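NAD-dependent aldehyde dehydrogenase (Burkholderia multivorans, PDB 5UJU) probably oxidises aldehydes to carboxylic acids with NAD+ as the electron acceptor, as other members of the aldehyde dehydrogenase family do. Local coordinates at residues A[285-299]-A[304-318]. Sequence-based numbering, arbitrary orientation. Where two conformers were deposited one is given.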
loop_
_atom_site.group_PDB
_atom_site.type_symbol
_atom_site.label_atom_id
_atom_site.label_comp_id
_atom_site.label_asym_id
_atom_site.label_seq_id
_atom_site.Cartn_x
_atom_site.Cartn_y
_atom_site.Cartn_z
ATOM N N ALA A 285 -5.771 -18.397 5.781
ATOM C CA ALA A 285 -5.036 -17.262 5.239
ATOM C C ALA A 285 -4.781 -17.392 3.747
ATOM O O ALA A 285 -4.598 -16.369 3.075
ATOM C CB ALA A 285 -3.705 -17.092 5.975
ATOM N N LEU A 286 -4.775 -18.617 3.209
ATOM C CA LEU A 286 -4.530 -18.836 1.792
ATOM C C LEU A 286 -5.813 -18.890 0.950
ATOM O O LEU A 286 -5.722 -19.037 -0.274
ATOM C CB LEU A 286 -3.744 -20.144 1.595
ATOM C CG LEU A 286 -2.342 -20.222 2.228
ATOM C CD1 LEU A 286 -1.562 -21.425 1.735
ATOM C CD2 LEU A 286 -1.567 -18.955 1.939
ATOM N N ARG A 287 -7.002 -18.763 1.549
ATOM C CA ARG A 287 -8.231 -18.859 0.744
ATOM C C ARG A 287 -8.323 -17.692 -0.234
ATOM O O ARG A 287 -8.013 -16.553 0.127
ATOM C CB ARG A 287 -9.485 -18.877 1.623
ATOM C CG ARG A 287 -9.699 -20.171 2.381
ATOM C CD ARG A 287 -10.197 -21.248 1.424
ATOM N NE ARG A 287 -11.540 -20.936 0.907
ATOM C CZ ARG A 287 -12.676 -21.389 1.444
ATOM N NH1 ARG A 287 -12.635 -22.168 2.519
ATOM N NH2 ARG A 287 -13.857 -21.064 0.913
ATOM N N PRO A 288 -8.751 -17.937 -1.473
ATOM C CA PRO A 288 -8.837 -16.834 -2.441
ATOM C C PRO A 288 -9.792 -15.745 -2.015
ATOM O O PRO A 288 -9.628 -14.599 -2.455
ATOM C CB PRO A 288 -9.295 -17.520 -3.740
ATOM C CG PRO A 288 -9.719 -18.895 -3.356
ATOM C CD PRO A 288 -8.957 -19.247 -2.102
ATOM N N GLU A 289 -10.772 -16.057 -1.156
ATOM C CA GLU A 289 -11.720 -15.047 -0.695
ATOM C C GLU A 289 -11.112 -14.084 0.311
ATOM O O GLU A 289 -11.636 -12.982 0.494
ATOM C CB GLU A 289 -12.947 -15.713 -0.054
ATOM C CG GLU A 289 -13.765 -16.636 -0.981
ATOM C CD GLU A 289 -13.315 -18.101 -0.933
ATOM O OE1 GLU A 289 -12.185 -18.399 -0.478
ATOM O OE2 GLU A 289 -14.113 -18.967 -1.322
ATOM N N ILE A 290 -10.016 -14.459 0.963
ATOM C CA ILE A 290 -9.401 -13.593 1.962
ATOM C C ILE A 290 -8.491 -12.618 1.215
ATOM O O ILE A 290 -7.477 -13.015 0.634
ATOM C CB ILE A 290 -8.634 -14.414 3.004
ATOM C CG1 ILE A 290 -9.604 -15.358 3.721
ATOM C CG2 ILE A 290 -7.887 -13.501 4.005
ATOM C CD1 ILE A 290 -10.690 -14.620 4.502
ATOM N N LYS A 291 -8.874 -11.341 1.195
ATOM C CA LYS A 291 -8.161 -10.332 0.422
ATOM C C LYS A 291 -7.309 -9.411 1.275
ATOM O O LYS A 291 -6.436 -8.723 0.731
ATOM C CB LYS A 291 -9.152 -9.466 -0.374
ATOM C CG LYS A 291 -9.997 -10.252 -1.361
ATOM C CD LYS A 291 -9.110 -10.872 -2.404
ATOM C CE LYS A 291 -9.944 -11.409 -3.546
ATOM N NZ LYS A 291 -9.093 -12.207 -4.458
ATOM N N LEU A 292 -7.568 -9.357 2.575
ATOM C CA LEU A 292 -6.823 -8.526 3.508
ATOM C C LEU A 292 -6.530 -9.367 4.743
ATOM O O LEU A 292 -7.379 -10.157 5.170
ATOM C CB LEU A 292 -7.616 -7.266 3.897
ATOM C CG LEU A 292 -8.232 -6.392 2.787
ATOM C CD1 LEU A 292 -9.076 -5.267 3.317
ATOM C CD2 LEU A 292 -7.143 -5.805 1.935
ATOM N N ILE A 293 -5.333 -9.220 5.306
ATOM C CA ILE A 293 -4.978 -9.896 6.556
ATOM C C ILE A 293 -4.264 -8.896 7.451
ATOM O O ILE A 293 -3.291 -8.268 7.015
ATOM C CB ILE A 293 -4.073 -11.124 6.321
ATOM C CG1 ILE A 293 -4.745 -12.146 5.397
ATOM C CG2 ILE A 293 -3.641 -11.757 7.679
ATOM C CD1 ILE A 293 -3.841 -13.332 5.028
ATOM N N ASP A 294 -4.738 -8.746 8.690
ATOM C CA ASP A 294 -4.058 -7.957 9.718
ATOM C C ASP A 294 -3.634 -8.886 10.847
ATOM O O ASP A 294 -4.479 -9.540 11.466
ATOM C CB ASP A 294 -4.953 -6.829 10.255
ATOM C CG ASP A 294 -5.132 -5.690 9.249
ATOM O OD1 ASP A 294 -4.388 -4.683 9.305
ATOM O OD2 ASP A 294 -5.996 -5.811 8.365
ATOM N N PHE A 295 -2.327 -8.936 11.118
ATOM C CA PHE A 295 -1.760 -9.927 12.022
ATOM C C PHE A 295 -0.873 -9.269 13.068
ATOM O O PHE A 295 -0.052 -8.402 12.741
ATOM C CB PHE A 295 -0.957 -10.963 11.232
ATOM C CG PHE A 295 -0.036 -11.818 12.081
ATOM C CD1 PHE A 295 1.270 -11.419 12.340
ATOM C CD2 PHE A 295 -0.470 -13.030 12.593
ATOM C CE1 PHE A 295 2.123 -12.214 13.102
ATOM C CE2 PHE A 295 0.374 -13.833 13.354
ATOM C CZ PHE A 295 1.675 -13.425 13.608
ATOM N N THR A 296 -1.010 -9.725 14.318
ATOM C CA THR A 296 -0.082 -9.397 15.398
ATOM C C THR A 296 0.435 -10.688 16.019
ATOM O O THR A 296 -0.363 -11.535 16.432
ATOM C CB THR A 296 -0.752 -8.547 16.487
ATOM O OG1 THR A 296 -1.279 -7.349 15.919
ATOM C CG2 THR A 296 0.264 -8.174 17.560
ATOM N N GLY A 297 1.752 -10.850 16.081
ATOM C CA GLY A 297 2.292 -12.066 16.673
ATOM C C GLY A 297 3.756 -12.250 16.347
ATOM O O GLY A 297 4.497 -11.277 16.187
ATOM N N SER A 298 4.161 -13.515 16.238
ATOM C CA SER A 298 5.572 -13.833 16.064
ATOM C C SER A 298 6.078 -13.382 14.701
ATOM O O SER A 298 5.321 -13.267 13.727
ATOM C CB SER A 298 5.830 -15.337 16.218
ATOM O OG SER A 298 5.406 -16.059 15.076
ATOM N N THR A 299 7.389 -13.147 14.646
ATOM C CA THR A 299 8.046 -12.799 13.393
ATOM C C THR A 299 7.905 -13.918 12.373
ATOM O O THR A 299 7.675 -13.660 11.186
ATOM C CB THR A 299 9.522 -12.484 13.653
ATOM O OG1 THR A 299 9.612 -11.286 14.428
ATOM C CG2 THR A 299 10.277 -12.292 12.345
ATOM N N TRP A 304 5.577 -15.613 7.451
ATOM C CA TRP A 304 4.922 -16.629 6.633
ATOM C C TRP A 304 3.756 -16.027 5.855
ATOM O O TRP A 304 3.626 -16.251 4.648
ATOM C CB TRP A 304 4.453 -17.790 7.517
ATOM C CG TRP A 304 3.941 -18.973 6.754
ATOM C CD1 TRP A 304 4.647 -20.076 6.376
ATOM C CD2 TRP A 304 2.609 -19.160 6.258
ATOM N NE1 TRP A 304 3.838 -20.941 5.684
ATOM C CE2 TRP A 304 2.582 -20.400 5.592
ATOM C CE3 TRP A 304 1.439 -18.398 6.317
ATOM C CZ2 TRP A 304 1.433 -20.898 4.983
ATOM C CZ3 TRP A 304 0.289 -18.899 5.711
ATOM C CH2 TRP A 304 0.299 -20.137 5.054
ATOM N N LEU A 305 2.924 -15.219 6.526
ATOM C CA LEU A 305 1.760 -14.612 5.874
ATOM C C LEU A 305 2.168 -13.661 4.755
ATOM O O LEU A 305 1.561 -13.654 3.677
ATOM C CB LEU A 305 0.914 -13.869 6.908
ATOM C CG LEU A 305 0.227 -14.732 7.954
ATOM C CD1 LEU A 305 -0.200 -13.877 9.105
ATOM C CD2 LEU A 305 -0.996 -15.393 7.336
ATOM N N GLU A 306 3.163 -12.810 5.010
ATOM C CA GLU A 306 3.608 -11.866 3.988
ATOM C C GLU A 306 4.068 -12.591 2.731
ATOM O O GLU A 306 3.824 -12.132 1.609
ATOM C CB GLU A 306 4.743 -10.993 4.526
ATOM C CG GLU A 306 4.377 -10.142 5.726
ATOM C CD GLU A 306 5.610 -9.570 6.385
ATOM O OE1 GLU A 306 6.698 -9.744 5.810
ATOM O OE2 GLU A 306 5.504 -8.968 7.469
ATOM N N ARG A 307 4.722 -13.733 2.901
ATOM C CA ARG A 307 5.308 -14.441 1.775
ATOM C C ARG A 307 4.337 -15.389 1.086
ATOM O O ARG A 307 4.426 -15.579 -0.134
ATOM C CB ARG A 307 6.540 -15.211 2.246
ATOM C CG ARG A 307 7.652 -14.297 2.712
ATOM C CD ARG A 307 8.764 -15.057 3.408
ATOM N NE ARG A 307 9.814 -14.148 3.856
ATOM C CZ ARG A 307 11.052 -14.135 3.375
ATOM N NH1 ARG A 307 11.410 -14.995 2.429
ATOM N NH2 ARG A 307 11.932 -13.262 3.848
ATOM N N HIS A 308 3.401 -15.980 1.826
ATOM C CA HIS A 308 2.616 -17.071 1.264
ATOM C C HIS A 308 1.175 -16.717 0.941
ATOM O O HIS A 308 0.618 -17.300 0.014
ATOM C CB HIS A 308 2.674 -18.278 2.206
ATOM C CG HIS A 308 4.051 -18.840 2.306
ATOM N ND1 HIS A 308 4.919 -18.497 3.321
ATOM C CD2 HIS A 308 4.752 -19.635 1.464
ATOM C CE1 HIS A 308 6.077 -19.103 3.128
ATOM N NE2 HIS A 308 6.005 -19.788 2.001
ATOM N N ALA A 309 0.567 -15.768 1.653
ATOM C CA ALA A 309 -0.789 -15.313 1.327
ATOM C C ALA A 309 -0.681 -14.248 0.234
ATOM O O ALA A 309 -0.956 -13.064 0.428
ATOM C CB ALA A 309 -1.487 -14.781 2.565
ATOM N N HIS A 310 -0.234 -14.699 -0.941
ATOM C CA HIS A 310 0.056 -13.780 -2.031
ATOM C C HIS A 310 -1.205 -13.157 -2.600
ATOM O O HIS A 310 -1.106 -12.173 -3.339
ATOM C CB HIS A 310 0.863 -14.491 -3.126
ATOM C CG HIS A 310 0.231 -15.751 -3.627
ATOM N ND1 HIS A 310 -0.924 -15.757 -4.380
ATOM C CD2 HIS A 310 0.595 -17.047 -3.486
ATOM C CE1 HIS A 310 -1.251 -17.003 -4.675
ATOM N NE2 HIS A 310 -0.344 -17.804 -4.147
ATOM N N GLN A 311 -2.381 -13.731 -2.308
ATOM C CA GLN A 311 -3.637 -13.189 -2.805
ATOM C C GLN A 311 -4.172 -12.056 -1.933
ATOM O O GLN A 311 -5.157 -11.417 -2.309
ATOM C CB GLN A 311 -4.684 -14.308 -2.917
ATOM C CG GLN A 311 -5.499 -14.539 -1.652
ATOM C CD GLN A 311 -4.715 -15.141 -0.498
ATOM O OE1 GLN A 311 -3.584 -15.622 -0.654
ATOM N NE2 GLN A 311 -5.300 -15.074 0.690
ATOM N N ALA A 312 -3.549 -11.781 -0.794
ATOM C CA ALA A 312 -4.058 -10.791 0.136
ATOM C C ALA A 312 -3.040 -9.676 0.326
ATOM O O ALA A 312 -1.844 -9.849 0.073
ATOM C CB ALA A 312 -4.376 -11.423 1.492
ATOM N N GLN A 313 -3.543 -8.523 0.764
ATOM C CA GLN A 313 -2.711 -7.477 1.352
ATOM C C GLN A 313 -2.509 -7.805 2.820
ATOM O O GLN A 313 -3.488 -7.937 3.563
ATOM C CB GLN A 313 -3.386 -6.124 1.245
ATOM C CG GLN A 313 -3.609 -5.657 -0.125
ATOM C CD GLN A 313 -4.723 -4.658 -0.128
ATOM O OE1 GLN A 313 -4.901 -3.904 0.831
ATOM N NE2 GLN A 313 -5.527 -4.692 -1.160
ATOM N N VAL A 314 -1.254 -7.955 3.238
ATOM C CA VAL A 314 -0.912 -8.437 4.569
ATOM C C VAL A 314 -0.265 -7.310 5.368
ATOM O O VAL A 314 0.727 -6.714 4.926
ATOM C CB VAL A 314 0.010 -9.663 4.489
ATOM C CG1 VAL A 314 0.294 -10.209 5.879
ATOM C CG2 VAL A 314 -0.635 -10.729 3.632
ATOM N N TYR A 315 -0.826 -7.025 6.542
ATOM C CA TYR A 315 -0.302 -6.034 7.475
ATOM C C TYR A 315 0.107 -6.756 8.746
ATOM O O TYR A 315 -0.701 -7.477 9.332
ATOM C CB TYR A 315 -1.350 -4.970 7.785
ATOM C CG TYR A 315 -1.963 -4.380 6.533
ATOM C CD1 TYR A 315 -1.405 -3.255 5.936
ATOM C CD2 TYR A 315 -3.090 -4.951 5.948
ATOM C CE1 TYR A 315 -1.942 -2.703 4.798
ATOM C CE2 TYR A 315 -3.641 -4.414 4.793
ATOM C CZ TYR A 315 -3.057 -3.289 4.220
ATOM O OH TYR A 315 -3.584 -2.725 3.087
ATOM N N THR A 316 1.362 -6.579 9.165
ATOM C CA THR A 316 1.898 -7.395 10.244
ATOM C C THR A 316 2.513 -6.518 11.318
ATOM O O THR A 316 3.091 -5.464 11.018
ATOM C CB THR A 316 2.963 -8.394 9.755
ATOM O OG1 THR A 316 4.028 -7.684 9.102
ATOM C CG2 THR A 316 2.364 -9.430 8.795
ATOM N N GLU A 317 2.343 -6.969 12.566
ATOM C CA GLU A 317 3.096 -6.537 13.745
ATOM C C GLU A 317 3.825 -7.761 14.277
ATOM O O GLU A 317 3.183 -8.758 14.626
ATOM C CB GLU A 317 2.186 -5.979 14.838
ATOM C CG GLU A 317 1.326 -4.790 14.461
ATOM C CD GLU A 317 2.076 -3.488 14.633
ATOM O OE1 GLU A 317 3.058 -3.483 15.407
ATOM O OE2 GLU A 317 1.676 -2.472 14.024
ATOM N N LYS A 318 5.153 -7.688 14.341
ATOM C CA LYS A 318 5.987 -8.829 14.697
ATOM C C LYS A 318 6.887 -8.447 15.881
ATOM O O LYS A 318 6.684 -7.428 16.538
ATOM C CB LYS A 318 6.771 -9.302 13.464
ATOM C CG LYS A 318 5.847 -9.696 12.270
ATOM C CD LYS A 318 6.593 -9.759 10.930
ATOM C CE LYS A 318 6.938 -8.382 10.385
ATOM N NZ LYS A 318 7.522 -8.483 9.011
HETATM O O HOH W 1 -3.624 -18.167 -1.784
HETATM O O HOH W 2 -6.419 -11.400 -4.487
#
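Phe295 and Leu305 meet beneath the helix of a right-handed beta-alpha-beta crossover, in which strands 290-296 and 313-317 run parallel, as in the Rossmann-like NAD-binding domain of this family. Leu305 is angled down from helix 299-308, crossing the phenylalanine side chain at roughly a right angle, and its CD1 lies 3.6 Å from Phe295 CD2. The ring gets there because CG is anti to the backbone N (chi1 165°). The other branch, CD2, presses against Ala285 CB at a tight 3.5 Å, the small methyl letting the helix come close. Ile293 shares this face, its CD1 3.7 Å from Ala309 CB. At the outer margin Leu286 CD2 lies 3.8 Å from Trp304 CH2, the two side chains crossing steeply.

On the opposite face of the sheet Asp294 and Tyr315 extend side by side, carboxylate and ring planes only 10° apart. Arg553 serves both, by a salt bridge to the carboxylate and a cation-pi contact with the ring. The phenol OH donates to Gln313 OE1 in the carbonyl plane, on a lone pair, while Gln313 NE2 binds Asn552 O; the glutamine amide is thus held at both ends.

In the turn that leads from the helix into strand 313-317, Gln311 reaches back, bent at chi2 (-69°), to the entry of the first strand, where its NE2 donates to Ala285 O (2.8 Å) and Ile290 O (3.0 Å). A water links its OE1 to Leu286 O. An amide suits this place because it can donate and accept at once. Six backbone bonds, from Gln313 N to Lys291 O through Gly297 N to Glu317 O, zip the strands together. The chemistry is therefore divided: hydrocarbon seats the helix on one face, charge and amide groups tie the other to Asn552 and Arg553, and one glutamine satisfies two backbone carbonyls.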